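Local atomic coordinates of hypothetical protein (Leishmania major, PDB entry 1R75), a protein that is of unknown function, a DUF1935-family protein with no helix and two antiparallel beta sheets. Residues W53-D58 / C103-R108; P27-T32 / T112-E117; H65-F70 / R124-E129; Y72-V77 / G118-W123. All blocks are in the same frame, centred on the assembly; numbering follows the deposited sequence.

Interaction 1: W53-D58 / C103-R108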
# COMPACT_ATOMS: atom_id res chain seq x y z
N TRP A 53 2.27 7.49 3.90
CA TRP A 53 1.32 6.41 3.71
C TRP A 53 1.99 5.06 3.78
O TRP A 53 3.14 4.90 3.28
CB TRP A 53 0.75 6.48 2.35
CG TRP A 53 -0.19 7.53 2.01
CD1 TRP A 53 -0.55 8.64 2.71
CD2 TRP A 53 -0.93 7.58 0.78
NE1 TRP A 53 -1.47 9.40 1.98
CE2 TRP A 53 -1.69 8.77 0.78
CE3 TRP A 53 -1.00 6.74 -0.34
CZ2 TRP A 53 -2.55 9.11 -0.31
CZ3 TRP A 53 -1.90 7.07 -1.40
CH2 TRP A 53 -2.59 8.23 -1.39
N ALA A 54 1.27 4.13 4.33
CA ALA A 54 1.60 2.75 4.38
C ALA A 54 0.37 1.90 4.06
O ALA A 54 -0.74 2.39 4.12
CB ALA A 54 2.12 2.40 5.74
N PHE A 55 0.61 0.65 3.67
CA PHE A 55 -0.43 -0.35 3.44
C PHE A 55 -0.24 -1.52 4.38
O PHE A 55 0.89 -1.98 4.66
CB PHE A 55 -0.36 -0.85 1.99
CG PHE A 55 -0.80 0.14 1.01
CD1 PHE A 55 -2.12 0.54 0.96
CD2 PHE A 55 0.11 0.69 0.12
CE1 PHE A 55 -2.54 1.51 -0.05
CE2 PHE A 55 -0.28 1.61 -0.85
CZ PHE A 55 -1.62 2.06 -0.89
N TYR A 56 -1.36 -2.01 4.88
CA TYR A 56 -1.40 -3.19 5.72
C TYR A 56 -2.33 -4.22 5.06
O TYR A 56 -3.42 -3.87 4.63
CB TYR A 56 -1.85 -2.82 7.16
CG TYR A 56 -2.21 -4.03 7.97
CD1 TYR A 56 -1.22 -4.93 8.36
CD2 TYR A 56 -3.51 -4.30 8.32
CE1 TYR A 56 -1.54 -6.10 9.04
CE2 TYR A 56 -3.85 -5.46 9.00
CZ TYR A 56 -2.86 -6.32 9.38
OH TYR A 56 -3.16 -7.45 10.04
N ASN A 57 -1.87 -5.45 4.96
CA ASN A 57 -2.60 -6.55 4.36
C ASN A 57 -3.07 -7.44 5.56
O ASN A 57 -2.24 -8.05 6.24
CB ASN A 57 -1.68 -7.24 3.36
CG ASN A 57 -2.28 -8.55 2.77
OD1 ASN A 57 -3.37 -9.02 3.15
ND2 ASN A 57 -1.54 -9.13 1.86
N ASP A 58 -4.38 -7.41 5.84
CA ASP A 58 -4.99 -8.22 6.91
C ASP A 58 -5.40 -9.67 6.47
O ASP A 58 -6.03 -10.41 7.22
CB ASP A 58 -6.19 -7.46 7.46
CG ASP A 58 -6.64 -7.97 8.82
OD1 ASP A 58 -5.79 -8.26 9.70
OD2 ASP A 58 -7.85 -8.08 9.05
N CYS A 103 3.76 4.70 -8.40
CA CYS A 103 4.39 4.01 -7.28
C CYS A 103 3.72 2.72 -6.95
O CYS A 103 2.49 2.61 -6.97
CB CYS A 103 4.37 4.83 -6.02
SG CYS A 103 5.17 6.42 -6.07
N GLU A 104 4.51 1.68 -6.72
CA GLU A 104 3.95 0.37 -6.60
C GLU A 104 4.71 -0.45 -5.59
O GLU A 104 5.97 -0.28 -5.46
CB GLU A 104 3.90 -0.31 -7.93
CG GLU A 104 5.19 -0.73 -8.48
CD GLU A 104 5.05 -1.34 -9.93
OE1 GLU A 104 4.00 -1.94 -10.29
OE2 GLU A 104 6.04 -1.25 -10.70
N VAL A 105 4.01 -1.36 -4.91
CA VAL A 105 4.62 -2.21 -3.90
C VAL A 105 3.79 -3.50 -3.82
O VAL A 105 2.59 -3.52 -4.13
CB VAL A 105 4.73 -1.48 -2.49
CG1 VAL A 105 3.37 -1.35 -1.84
CG2 VAL A 105 5.81 -2.11 -1.60
N ASP A 106 4.44 -4.58 -3.42
CA ASP A 106 3.71 -5.78 -3.01
C ASP A 106 3.62 -5.92 -1.51
O ASP A 106 4.58 -5.65 -0.85
CB ASP A 106 4.44 -7.00 -3.58
CG ASP A 106 4.50 -6.97 -5.08
OD1 ASP A 106 3.49 -6.60 -5.73
OD2 ASP A 106 5.54 -7.27 -5.73
N VAL A 107 2.49 -6.39 -0.97
CA VAL A 107 2.28 -6.41 0.42
C VAL A 107 1.90 -7.88 0.80
O VAL A 107 0.84 -8.39 0.40
CB VAL A 107 1.16 -5.51 0.86
CG1 VAL A 107 1.10 -5.39 2.38
CG2 VAL A 107 1.27 -4.16 0.21
N ARG A 108 2.81 -8.53 1.52
CA ARG A 108 2.63 -9.93 1.86
C ARG A 108 1.62 -10.05 2.98
O ARG A 108 1.29 -9.06 3.69
CB ARG A 108 3.97 -10.57 2.26
CG ARG A 108 4.91 -10.66 1.08
CD ARG A 108 6.34 -10.97 1.48
NE ARG A 108 7.34 -10.42 0.55
CZ ARG A 108 7.56 -9.09 0.25
NH1 ARG A 108 6.85 -8.08 0.79
NH2 ARG A 108 8.50 -8.79 -0.65
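Asn-57 meets Val-107 twice, through its CB on the valine's CG1 and through its amide on the backbone carbonyl. Asn-57 holds its CG anti to the backbone N (chi1 173°), which carries the carboxamide out across the gap. Its ND2 then reaches the carbonyl oxygen Val-107 O at 2.9 Å with an N-H...O angle of 156°. That oxygen lies in the plane of the Asn-57 amide, while the N-H comes down on the carbonyl from above its plane. ND2 also donates to Leu-62 O, while OD1 accepts from Ser-59 N; three bonds therefore fix the rotation of the amide and satisfy its buried polar ends.

Val-107 uses its two branches separately. CG1 presses against Asn-57 CB at 3.5 Å, and CG2 turns to the neighbouring aromatic residue, lying 4.1 Å from Phe-55 CB. The Phe-55 ring reaches further back along the other strand, where its CD2 meets Val-105 CG1 at 4.3 Å in an oblique approach. Phe-55 thus makes loose apolar contacts with both valines.

The two strands run in roughly the same direction, 29° apart, with their axes 8.0 Å from each other at closest, too far for backbone pairing. Side chains from two different antiparallel sheets meet face to face here in the buried interior, as in a beta sandwich. Strand 52-57 belongs to one sheet, between 42-47 and 112-117; strand 100-107 belongs to the other, between 83-86 and 62-71. Phe-55 also touches Val-66 of strand 62-71 and sets its ring edge-to-face with Phe-115 of strand 112-117.

Interaction 2: P27-T32 / T112-E117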
# COMPACT_ATOMS: atom_id res chain seq x y z
N PRO A 27 -1.15 -3.53 11.80
CA PRO A 27 -0.09 -2.73 11.20
C PRO A 27 1.03 -2.44 12.18
O PRO A 27 0.81 -2.49 13.41
CB PRO A 27 -0.79 -1.44 10.83
CG PRO A 27 -2.19 -1.72 10.84
CD PRO A 27 -2.42 -2.78 11.87
N THR A 28 2.22 -2.13 11.66
CA THR A 28 3.34 -1.88 12.57
C THR A 28 3.38 -0.43 12.94
O THR A 28 4.19 -0.03 13.79
CB THR A 28 4.63 -2.27 11.92
OG1 THR A 28 4.72 -1.67 10.61
CG2 THR A 28 4.64 -3.77 11.70
N VAL A 29 2.54 0.37 12.29
CA VAL A 29 2.47 1.79 12.59
C VAL A 29 1.02 2.21 12.77
O VAL A 29 0.10 1.64 12.16
CB VAL A 29 3.10 2.62 11.47
CG1 VAL A 29 4.59 2.36 11.40
CG2 VAL A 29 2.42 2.37 10.11
N LYS A 30 0.82 3.21 13.60
CA LYS A 30 -0.47 3.85 13.70
C LYS A 30 -0.25 5.20 13.06
O LYS A 30 0.68 5.94 13.42
CB LYS A 30 -0.97 4.06 15.15
CG LYS A 30 -1.10 2.82 16.00
CD LYS A 30 -0.20 2.93 17.25
CE LYS A 30 -0.77 2.19 18.45
NZ LYS A 30 0.21 2.26 19.57
N GLY A 31 -1.07 5.50 12.11
CA GLY A 31 -1.07 6.81 11.56
C GLY A 31 -2.15 7.51 12.32
O GLY A 31 -2.40 7.24 13.49
N THR A 32 -2.78 8.44 11.66
CA THR A 32 -3.89 9.12 12.26
C THR A 32 -5.18 8.56 11.68
O THR A 32 -6.19 8.49 12.40
CB THR A 32 -3.67 10.63 12.08
OG1 THR A 32 -3.32 10.93 10.74
CG2 THR A 32 -2.42 11.03 12.81
N THR A 112 2.98 -4.89 6.94
CA THR A 112 2.88 -3.45 6.69
C THR A 112 4.02 -3.01 5.73
O THR A 112 5.19 -3.35 5.99
CB THR A 112 2.99 -2.65 8.00
OG1 THR A 112 1.96 -3.05 8.92
CG2 THR A 112 2.65 -1.17 7.85
N GLN A 113 3.71 -2.38 4.60
CA GLN A 113 4.68 -1.78 3.70
C GLN A 113 4.54 -0.26 3.75
O GLN A 113 3.50 0.27 3.38
CB GLN A 113 4.51 -2.34 2.25
CG GLN A 113 4.99 -3.75 2.15
CD GLN A 113 6.53 -3.79 1.91
OE1 GLN A 113 7.27 -2.96 2.40
NE2 GLN A 113 6.97 -4.71 1.12
N MET A 114 5.63 0.46 4.10
CA MET A 114 5.73 1.91 3.83
C MET A 114 5.67 2.12 2.30
O MET A 114 6.22 1.36 1.52
CB MET A 114 7.08 2.44 4.39
CG MET A 114 7.14 2.32 5.88
SD MET A 114 5.84 3.45 6.64
CE MET A 114 5.45 2.26 7.51
N PHE A 115 4.95 3.15 1.90
CA PHE A 115 4.67 3.41 0.53
C PHE A 115 5.27 4.69 0.03
O PHE A 115 6.22 4.70 -0.86
CB PHE A 115 3.16 3.34 0.38
CG PHE A 115 2.71 3.36 -1.06
CD1 PHE A 115 3.22 2.47 -1.96
CD2 PHE A 115 1.72 4.31 -1.51
CE1 PHE A 115 2.77 2.46 -3.30
CE2 PHE A 115 1.35 4.33 -2.86
CZ PHE A 115 1.86 3.38 -3.73
N VAL A 116 4.74 5.87 0.48
CA VAL A 116 5.23 7.16 0.01
C VAL A 116 5.23 8.16 1.14
O VAL A 116 4.55 8.03 2.15
CB VAL A 116 4.40 7.77 -1.17
CG1 VAL A 116 4.47 6.91 -2.30
CG2 VAL A 116 2.95 7.99 -0.76
N GLU A 117 6.01 9.17 0.98
CA GLU A 117 6.02 10.24 1.95
C GLU A 117 6.12 11.56 1.23
O GLU A 117 6.88 11.71 0.27
CB GLU A 117 7.26 10.02 2.85
CG GLU A 117 7.46 11.06 3.91
CD GLU A 117 8.30 10.54 5.11
OE1 GLU A 117 8.14 9.36 5.52
OE2 GLU A 117 9.08 11.36 5.65
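Thr-112 takes the only hydrogen bond between the loop 27-32 and the strand 112-117. The backbone N of Thr-28 donates to Thr-112 OG1 at 2.9 Å, with an N-H...O angle of 142° that is noticeably bent. The hydroxyl gets there because chi1 of -59° sets OG1 beside the backbone N of its own residue and anti to the carbonyl carbon.

Close van der Waals contacts surround this bond. Pro-27 CA sits 3.1 Å from Thr-112 OG1, and the Thr-28 hydroxyl passes alongside the other threonine, its OG1 3.3 Å from Thr-112 CB. The two threonine side chains run past one another in opposite directions.

Apolar contact makes up the rest. Val-29 and Met-114 extend toward each other tip to tip, and the methyl Met-114 CE rests against both branches of the valine, 4.0 Å from Val-29 CG1. The methionine chain bends at chi2 and again at chi3 to bring that methyl round.

Pro-27 and Thr-112 both touch Tyr-56 on the adjacent strand 52-57. This is surface packing of an irregular N-terminal segment against a sheet strand, one that further along carries a classic beta bulge, where Phe-115 and Val-116 both face Trp-53.

Interaction 3: H65-F70 / R124-E129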
# COMPACT_ATOMS: atom_id res chain seq x y z
N HIS A 65 -0.73 -6.69 -4.78
CA HIS A 65 0.13 -5.76 -5.51
C HIS A 65 -0.65 -4.50 -5.72
O HIS A 65 -1.76 -4.56 -6.23
CB HIS A 65 0.51 -6.31 -6.89
CG HIS A 65 1.30 -5.37 -7.74
ND1 HIS A 65 0.82 -4.86 -8.93
CD2 HIS A 65 2.52 -4.80 -7.56
CE1 HIS A 65 1.70 -4.01 -9.43
NE2 HIS A 65 2.75 -3.98 -8.63
N VAL A 66 -0.12 -3.36 -5.31
CA VAL A 66 -0.85 -2.10 -5.40
C VAL A 66 0.02 -1.10 -6.15
O VAL A 66 1.22 -1.01 -5.93
CB VAL A 66 -1.35 -1.59 -4.04
CG1 VAL A 66 -0.28 -1.49 -3.02
CG2 VAL A 66 -2.13 -0.21 -4.18
N ALA A 67 -0.57 -0.44 -7.13
CA ALA A 67 0.07 0.68 -7.77
C ALA A 67 -0.86 1.87 -7.83
O ALA A 67 -2.05 1.73 -8.18
CB ALA A 67 0.51 0.36 -9.20
N VAL A 68 -0.30 3.05 -7.55
CA VAL A 68 -1.02 4.26 -7.44
C VAL A 68 -0.34 5.28 -8.34
O VAL A 68 0.87 5.39 -8.38
CB VAL A 68 -1.03 4.77 -6.01
CG1 VAL A 68 -1.68 6.14 -5.93
CG2 VAL A 68 -1.71 3.77 -5.02
N LEU A 69 -1.14 6.03 -9.06
CA LEU A 69 -0.68 7.08 -9.94
C LEU A 69 -1.00 8.40 -9.30
O LEU A 69 -2.17 8.67 -8.97
CB LEU A 69 -1.49 7.06 -11.20
CG LEU A 69 -1.25 6.09 -12.27
CD1 LEU A 69 -2.61 5.91 -13.08
CD2 LEU A 69 -0.05 6.63 -13.15
N PHE A 70 0.02 9.23 -9.13
CA PHE A 70 -0.02 10.51 -8.49
C PHE A 70 0.16 11.62 -9.53
O PHE A 70 0.89 11.45 -10.55
CB PHE A 70 1.04 10.60 -7.42
CG PHE A 70 0.88 9.68 -6.29
CD1 PHE A 70 0.20 10.05 -5.11
CD2 PHE A 70 1.60 8.46 -6.29
CE1 PHE A 70 0.11 9.20 -4.05
CE2 PHE A 70 1.53 7.65 -5.20
CZ PHE A 70 0.82 8.00 -4.09
N ARG A 124 -4.87 8.22 -7.89
CA ARG A 124 -5.87 7.17 -8.20
C ARG A 124 -5.21 5.82 -8.20
O ARG A 124 -4.06 5.68 -8.57
CB ARG A 124 -6.63 7.36 -9.51
CG ARG A 124 -5.86 7.34 -10.72
CD ARG A 124 -6.71 7.85 -11.90
NE ARG A 124 -7.56 6.73 -12.21
CZ ARG A 124 -7.30 5.85 -13.19
NH1 ARG A 124 -6.28 6.02 -14.04
NH2 ARG A 124 -8.07 4.79 -13.35
N VAL A 125 -5.95 4.82 -7.79
CA VAL A 125 -5.47 3.46 -7.97
C VAL A 125 -5.30 3.08 -9.42
O VAL A 125 -6.24 3.14 -10.22
CB VAL A 125 -6.32 2.46 -7.26
CG1 VAL A 125 -5.81 1.03 -7.63
CG2 VAL A 125 -6.33 2.72 -5.81
N ASP A 126 -4.10 2.62 -9.78
CA ASP A 126 -3.80 2.19 -11.11
C ASP A 126 -4.00 0.67 -11.24
O ASP A 126 -4.66 0.19 -12.20
CB ASP A 126 -2.37 2.54 -11.43
CG ASP A 126 -1.92 2.01 -12.75
OD1 ASP A 126 -2.46 2.46 -13.78
OD2 ASP A 126 -1.02 1.14 -12.85
N THR A 127 -3.45 -0.08 -10.28
CA THR A 127 -3.61 -1.56 -10.26
C THR A 127 -3.81 -1.99 -8.85
O THR A 127 -3.16 -1.47 -7.93
CB THR A 127 -2.26 -2.24 -10.70
OG1 THR A 127 -1.96 -1.89 -12.04
CG2 THR A 127 -2.37 -3.79 -10.68
N LEU A 128 -4.75 -2.91 -8.63
CA LEU A 128 -4.92 -3.48 -7.34
C LEU A 128 -5.25 -4.97 -7.61
O LEU A 128 -6.28 -5.27 -8.25
CB LEU A 128 -5.98 -2.80 -6.63
CG LEU A 128 -6.08 -2.95 -5.15
CD1 LEU A 128 -4.82 -3.05 -4.34
CD2 LEU A 128 -6.92 -1.74 -4.60
N GLU A 129 -4.30 -5.84 -7.29
CA GLU A 129 -4.38 -7.28 -7.64
C GLU A 129 -3.95 -8.15 -6.48
O GLU A 129 -3.11 -7.75 -5.68
CB GLU A 129 -3.41 -7.58 -8.79
CG GLU A 129 -3.72 -8.86 -9.51
CD GLU A 129 -4.09 -8.64 -10.99
OE1 GLU A 129 -3.51 -7.66 -11.61
OE2 GLU A 129 -4.95 -9.43 -11.52
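Strands 65-70 and 124-129 pair antiparallel, their short axes 4.4 Å apart at the nearest and their directions 152° from each other. His-65 with Glu-129 and Leu-69 with Arg-124 are hydrogen-bonded pairs, joined by two backbone bonds each; His-65 N reaches Glu-129 O at 2.8 Å. Val-66 faces Leu-128 in a non-hydrogen-bonded pair. At Ala-67 the register slips by one: Asp-126 and Thr-127 both face it, a classic beta bulge. Ala-67 O accepts from both, Asp-126 N at 2.7 Å and Thr-127 N at 3.1 Å, the two donors approaching from the same face of the carbonyl plane. Asp-126 breaks the extended backbone there, with phi/psi of -94°/-48°.

This pairing puts 123-132 on the edge of the four-stranded sheet, with strand 62-71 between it and 100-107. Val-66, Val-68, Val-125 and Leu-128 share one face. Val-66 and Leu-128 lie side by side pointing the same way, and CD1 of the leucine rests 3.8 Å from Val-66 CB.

His-65, Ala-67, Leu-69, Arg-124 and Thr-127 occupy the other face. Thr-127 CG2 comes to the edge of the imidazole, near its plane, 3.8 Å from His-65 ND1. Leu-69 CD1 reaches over to the extra residue of the bulge, 3.5 Å from Asp-126 OD1, and also touches NH1 of Arg-124.

Interaction 4: Y72-V77 / G118-W123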
# COMPACT_ATOMS: atom_id res chain seq x y z
N TYR A 72 1.01 15.33 -11.18
CA TYR A 72 2.32 15.92 -11.54
C TYR A 72 2.74 16.86 -10.44
O TYR A 72 3.91 17.04 -10.16
CB TYR A 72 2.16 16.67 -12.91
CG TYR A 72 1.43 18.04 -12.76
CD1 TYR A 72 2.14 19.24 -12.67
CD2 TYR A 72 0.03 18.11 -12.66
CE1 TYR A 72 1.49 20.48 -12.50
CE2 TYR A 72 -0.64 19.35 -12.44
CZ TYR A 72 0.10 20.52 -12.38
OH TYR A 72 -0.54 21.74 -12.18
N ASP A 73 1.77 17.44 -9.73
CA ASP A 73 2.04 18.38 -8.65
C ASP A 73 2.22 17.84 -7.23
O ASP A 73 2.52 18.57 -6.28
CB ASP A 73 1.06 19.57 -8.67
CG ASP A 73 -0.37 19.15 -8.58
OD1 ASP A 73 -0.68 17.94 -8.81
OD2 ASP A 73 -1.22 20.00 -8.26
N SER A 74 2.11 16.53 -7.10
CA SER A 74 2.55 15.82 -5.93
C SER A 74 4.07 15.94 -5.74
O SER A 74 4.79 15.90 -6.71
CB SER A 74 2.18 14.33 -6.06
OG SER A 74 0.75 14.13 -6.01
N GLN A 75 4.50 16.03 -4.50
CA GLN A 75 5.90 16.05 -4.18
C GLN A 75 6.17 14.93 -3.16
O GLN A 75 6.06 15.09 -1.93
CB GLN A 75 6.29 17.43 -3.63
CG GLN A 75 6.00 18.51 -4.57
CD GLN A 75 6.23 19.89 -3.90
OE1 GLN A 75 6.94 20.00 -2.86
NE2 GLN A 75 5.63 20.91 -4.45
N ILE A 76 6.42 13.76 -3.69
CA ILE A 76 6.56 12.56 -2.89
C ILE A 76 7.83 11.83 -3.22
O ILE A 76 8.30 11.88 -4.34
CB ILE A 76 5.35 11.59 -3.04
CG1 ILE A 76 4.99 11.39 -4.49
CG2 ILE A 76 4.16 12.15 -2.31
CD1 ILE A 76 4.18 10.20 -4.75
N VAL A 77 8.29 11.08 -2.24
CA VAL A 77 9.31 10.09 -2.49
C VAL A 77 8.77 8.70 -2.14
O VAL A 77 8.04 8.56 -1.16
CB VAL A 77 10.64 10.39 -1.71
CG1 VAL A 77 11.09 11.68 -2.13
CG2 VAL A 77 10.47 10.28 -0.29
N GLY A 118 5.34 12.54 1.68
CA GLY A 118 5.41 13.88 1.15
C GLY A 118 4.00 14.43 0.92
O GLY A 118 3.10 14.04 1.60
N SER A 119 3.84 15.28 -0.05
CA SER A 119 2.58 15.97 -0.26
C SER A 119 1.85 15.41 -1.44
O SER A 119 2.30 15.47 -2.55
CB SER A 119 2.79 17.49 -0.33
OG SER A 119 3.62 17.85 -1.41
N VAL A 120 0.69 14.85 -1.18
CA VAL A 120 -0.04 14.13 -2.20
C VAL A 120 -1.12 15.11 -2.67
O VAL A 120 -1.82 15.67 -1.78
CB VAL A 120 -0.67 12.91 -1.61
CG1 VAL A 120 -1.54 12.22 -2.66
CG2 VAL A 120 0.45 11.94 -1.11
N THR A 121 -1.33 15.18 -3.97
CA THR A 121 -2.38 15.99 -4.59
C THR A 121 -3.40 15.00 -5.15
O THR A 121 -3.92 14.20 -4.37
CB THR A 121 -1.87 16.93 -5.64
OG1 THR A 121 -1.21 16.23 -6.72
CG2 THR A 121 -0.86 17.90 -5.02
N GLY A 122 -3.68 15.01 -6.43
CA GLY A 122 -4.56 14.02 -7.04
C GLY A 122 -3.85 12.66 -7.06
O GLY A 122 -2.63 12.59 -7.31
N TRP A 123 -4.60 11.58 -6.84
CA TRP A 123 -4.06 10.25 -6.97
C TRP A 123 -5.19 9.35 -7.32
O TRP A 123 -6.37 9.69 -7.03
CB TRP A 123 -3.46 9.77 -5.67
CG TRP A 123 -4.40 9.71 -4.47
CD1 TRP A 123 -4.75 10.77 -3.68
CD2 TRP A 123 -5.04 8.59 -3.93
NE1 TRP A 123 -5.59 10.37 -2.68
CE2 TRP A 123 -5.79 9.03 -2.80
CE3 TRP A 123 -5.15 7.27 -4.30
CZ2 TRP A 123 -6.55 8.20 -2.03
CZ3 TRP A 123 -5.92 6.41 -3.50
CH2 TRP A 123 -6.60 6.88 -2.36
O HOH W 1 2.46 19.11 -3.76
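Thr-121 OG1 sits at the middle of a short chain of hydroxyl and carboxylate bonds. It donates to Asp-73 OD1 at 2.8 Å, meeting that oxygen from above the carboxylate plane, 57° out of it. In turn it accepts from the serine hydroxyl, Ser-74 OG lying 3.0 Å from Thr-121 OG1. One threonine hydroxyl is therefore gripped from two neighbouring residues, and the order of donors is settled: serine to threonine to aspartate. Rotation about chi1 sets Asp-73 CG between the backbone N and the carbonyl carbon, which brings OD1 to Thr-121.

Backbone pairing flanks this cluster. Gln-75 and Ser-119 form an antiparallel hydrogen-bonded pair, with Gln-75 N 3.0 Å from Ser-119 O and Ser-119 N 2.9 Å from Gln-75 O. A water bridges the same edge, donating to Asp-73 O at 2.6 Å and bonding also to Ser-119 OG. Beyond the pair, Ile-76 faces Gly-118, and the isoleucine branch CG2 packs on Val-120 CG2 at 3.9 Å.

Gly-118 is where the backbone takes its corner, with phi/psi of 136°/-149°. A CB there would collide with Gln-75 O and, at these backbone angles, with the preceding carbonyl O; the lack of one lets the two segments come this close. Further out, Gly-118 bonds through its backbone to Arg-51 and Gly-122 to Asp-71, while Ile-76 and Val-120 both lean on Phe-70 of strand 62-71.

What results is a corner connection: the chain leaves strand 112-117 of one sheet, pairs briefly with the start of the edge strand 75-78, and turns into strand 123-132 of the other sheet.

In the fold
From the N terminus, residues 27-32 wait for strand 112-117, and interaction 2 closes a loop spanning most of the chain. Interaction 1, joining 53-58 to 103-108, is nested inside it and links the two sheets at the centre. Segment 65-70 next waits for 124-129, so interaction 3 crosses interactions 1 and 2 and completes the edge of the four-stranded sheet. Interaction 4 lies within the loop closed by interaction 3 and crosses the other two, setting 72-77 against the corner at 118-123. Phe-115, Phe-70 and Val-68 connect interactions 2 and 3, and Trp-53 meets Trp-123 between interactions 1 and 4, so the two sheets share a packed interior.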